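GCN5-related N-acetyltransferase (Brucella melitensis biovar Abortus 2308, PDB 3TCV) probably transfers an acetyl group from acetyl-coenzyme A to an amine, perhaps the amino group of a protein N-terminus. Local coordinates at residues B[146-151]-B[164-169]. Residues are numbered along the deposited sequence; the frame is centred on the assembly and turned at random.
Sequences EAQFLF and YEWECH
At the edge of the Y164 ring, in its plane, sits the amide oxygen of Q148; the hydroxyl of the same tyrosine lies beside the edge of the F151 ring, near that ring's plane, and the indole of W166 likewise receives Q148 at an edge. Y164 OH donates to Q148 OE1 at 2.6 Å, a short bond in which the hydroxyl lies almost in line with the amide C=O (170° at the oxygen). From its in-plane position at the ring edge, OE1 also passes Y164 CE2, the carbon next to the one bearing the hydroxyl, at 3.2 Å. The amide and phenol planes are turned 35° apart. Q148 arrives there through a bend: CG leaves anti to the backbone N, and a chi2 of -57° then turns the amide toward the strand. Its NE2 has a hydrogen-bonding partner elsewhere, so both ends of this buried amide are engaged. The example illustrates how a beta-alpha-beta unit, here strand 126-134, helix 142-158 and strand 163-169 in the GNAT fold, can join its helix to the sheet with a buried polar bond. The axes of the two short segments come no closer than 11.8 Å, a gap bridged by long side chains. Y164 reaches across it with its ring extended anti to the backbone N, and its OH comes within 3.4 Å of F151 CB. The F151 ring itself leads away to meet F101 edge-to-face and to touch L117. On the other flank, Q148 CG approaches W166 CZ3 at 4.4 Å, a looser apolar touch, while the indole NE1 is hydrogen-bonded to S175 OG at the start of helix 173-182.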
loop_
_atom_site.group_PDB
_atom_site.type_symbol
_atom_site.label_atom_id
_atom_site.label_comp_id
_atom_site.label_asym_id
_atom_site.label_seq_id
_atom_site.Cartn_x
_atom_site.Cartn_y
_atom_site.Cartn_z
ATOM N N GLU B 146 -24.846 5.985 5.583
ATOM C CA GLU B 146 -25.304 5.807 4.195
ATOM C C GLU B 146 -24.291 6.331 3.154
ATOM O O GLU B 146 -24.198 5.760 2.068
ATOM C CB GLU B 146 -26.701 6.408 3.979
ATOM C CG GLU B 146 -27.315 6.008 2.651
ATOM C CD GLU B 146 -28.718 6.574 2.477
ATOM O OE1 GLU B 146 -28.935 7.766 2.776
ATOM O OE2 GLU B 146 -29.601 5.823 2.030
ATOM N N ALA B 147 -23.522 7.380 3.491
ATOM C CA ALA B 147 -22.449 7.862 2.615
ATOM C C ALA B 147 -21.422 6.763 2.329
ATOM O O ALA B 147 -20.970 6.578 1.185
ATOM C CB ALA B 147 -21.759 9.058 3.233
ATOM N N GLN B 148 -21.067 6.036 3.379
ATOM C CA GLN B 148 -20.138 4.902 3.279
ATOM C C GLN B 148 -20.788 3.782 2.439
ATOM O O GLN B 148 -20.168 3.255 1.484
ATOM C CB GLN B 148 -19.769 4.412 4.694
ATOM C CG GLN B 148 -18.507 3.603 4.843
ATOM C CD GLN B 148 -18.444 2.350 3.992
ATOM O OE1 GLN B 148 -17.755 2.340 3.012
ATOM N NE2 GLN B 148 -19.118 1.293 4.395
ATOM N N PHE B 149 -22.037 3.447 2.802
ATOM C CA PHE B 149 -22.808 2.395 2.158
ATOM C C PHE B 149 -22.896 2.597 0.658
ATOM O O PHE B 149 -22.721 1.654 -0.112
ATOM C CB PHE B 149 -24.243 2.316 2.708
ATOM C CG PHE B 149 -25.078 1.231 2.065
ATOM C CD1 PHE B 149 -24.812 -0.112 2.308
ATOM C CD2 PHE B 149 -26.096 1.555 1.176
ATOM C CE1 PHE B 149 -25.571 -1.108 1.694
ATOM C CE2 PHE B 149 -26.864 0.568 0.564
ATOM C CZ PHE B 149 -26.603 -0.765 0.828
ATOM N N LEU B 150 -23.218 3.815 0.234
ATOM C CA LEU B 150 -23.382 4.074 -1.189
ATOM C C LEU B 150 -22.099 3.811 -2.000
ATOM O O LEU B 150 -22.163 3.295 -3.106
ATOM C CB LEU B 150 -23.910 5.484 -1.426
ATOM C CG LEU B 150 -25.367 5.755 -1.024
ATOM C CD1 LEU B 150 -25.619 7.258 -1.049
ATOM C CD2 LEU B 150 -26.373 4.981 -1.889
ATOM N N PHE B 151 -20.932 4.160 -1.454
ATOM C CA PHE B 151 -19.678 3.813 -2.092
ATOM C C PHE B 151 -19.466 2.295 -2.119
ATOM O O PHE B 151 -19.059 1.741 -3.145
ATOM C CB PHE B 151 -18.503 4.451 -1.343
ATOM C CG PHE B 151 -18.062 5.807 -1.855
ATOM C CD1 PHE B 151 -18.807 6.552 -2.773
ATOM C CD2 PHE B 151 -16.880 6.372 -1.352
ATOM C CE1 PHE B 151 -18.342 7.794 -3.206
ATOM C CE2 PHE B 151 -16.427 7.611 -1.780
ATOM C CZ PHE B 151 -17.173 8.320 -2.704
ATOM N N TYR B 164 -12.085 -3.832 -0.816
ATOM C CA TYR B 164 -12.473 -2.446 -0.503
ATOM C C TYR B 164 -11.791 -2.064 0.809
ATOM O O TYR B 164 -11.941 -2.752 1.824
ATOM C CB TYR B 164 -13.988 -2.411 -0.383
ATOM C CG TYR B 164 -14.644 -1.087 -0.091
ATOM C CD1 TYR B 164 -14.425 0.024 -0.888
ATOM C CD2 TYR B 164 -15.530 -0.961 0.967
ATOM C CE1 TYR B 164 -15.084 1.212 -0.619
ATOM C CE2 TYR B 164 -16.197 0.219 1.240
ATOM C CZ TYR B 164 -15.962 1.309 0.435
ATOM O OH TYR B 164 -16.619 2.494 0.690
ATOM N N GLU B 165 -10.949 -1.036 0.756
ATOM C CA GLU B 165 -10.037 -0.757 1.849
ATOM C C GLU B 165 -10.409 0.463 2.667
ATOM O O GLU B 165 -10.954 1.452 2.136
ATOM C CB GLU B 165 -8.616 -0.523 1.309
ATOM C CG GLU B 165 -7.990 -1.683 0.569
ATOM C CD GLU B 165 -6.717 -1.329 -0.164
ATOM O OE1 GLU B 165 -5.855 -2.213 -0.209
ATOM O OE2 GLU B 165 -6.592 -0.197 -0.733
ATOM N N TRP B 166 -10.007 0.413 3.935
ATOM C CA TRP B 166 -10.028 1.539 4.876
ATOM C C TRP B 166 -8.664 1.617 5.527
ATOM O O TRP B 166 -8.116 0.612 5.942
ATOM C CB TRP B 166 -11.087 1.284 5.928
ATOM C CG TRP B 166 -11.306 2.374 6.947
ATOM C CD1 TRP B 166 -10.491 2.740 8.011
ATOM C CD2 TRP B 166 -12.510 3.204 7.082
ATOM N NE1 TRP B 166 -11.081 3.758 8.749
ATOM C CE2 TRP B 166 -12.283 4.083 8.221
ATOM C CE3 TRP B 166 -13.689 3.350 6.346
ATOM C CZ2 TRP B 166 -13.234 5.033 8.619
ATOM C CZ3 TRP B 166 -14.621 4.305 6.759
ATOM C CH2 TRP B 166 -14.401 5.120 7.869
ATOM N N GLU B 167 -8.064 2.804 5.565
ATOM C CA GLU B 167 -6.808 2.997 6.305
ATOM C C GLU B 167 -6.919 4.295 7.084
ATOM O O GLU B 167 -7.561 5.278 6.630
ATOM C CB GLU B 167 -5.568 3.018 5.387
ATOM C CG GLU B 167 -5.718 3.856 4.124
ATOM C CD GLU B 167 -4.429 4.429 3.560
ATOM O OE1 GLU B 167 -4.421 4.701 2.325
ATOM O OE2 GLU B 167 -3.451 4.656 4.310
ATOM N N CYS B 168 -6.332 4.287 8.256
ATOM C CA CYS B 168 -6.288 5.446 9.122
ATOM C C CYS B 168 -5.060 5.379 10.031
ATOM O O CYS B 168 -4.392 4.356 10.129
ATOM C CB CYS B 168 -7.571 5.505 9.983
ATOM S SG CYS B 168 -7.812 4.098 11.101
ATOM N N HIS B 169 -4.744 6.505 10.662
ATOM C CA HIS B 169 -3.734 6.548 11.700
ATOM C C HIS B 169 -4.127 5.542 12.742
ATOM O O HIS B 169 -5.311 5.491 13.177
ATOM C CB HIS B 169 -3.688 7.974 12.278
ATOM C CG HIS B 169 -2.393 8.349 12.964
ATOM N ND1 HIS B 169 -1.906 7.676 14.008
ATOM C CD2 HIS B 169 -1.521 9.416 12.745
ATOM C CE1 HIS B 169 -0.762 8.254 14.428
ATOM N NE2 HIS B 169 -0.532 9.320 13.659
#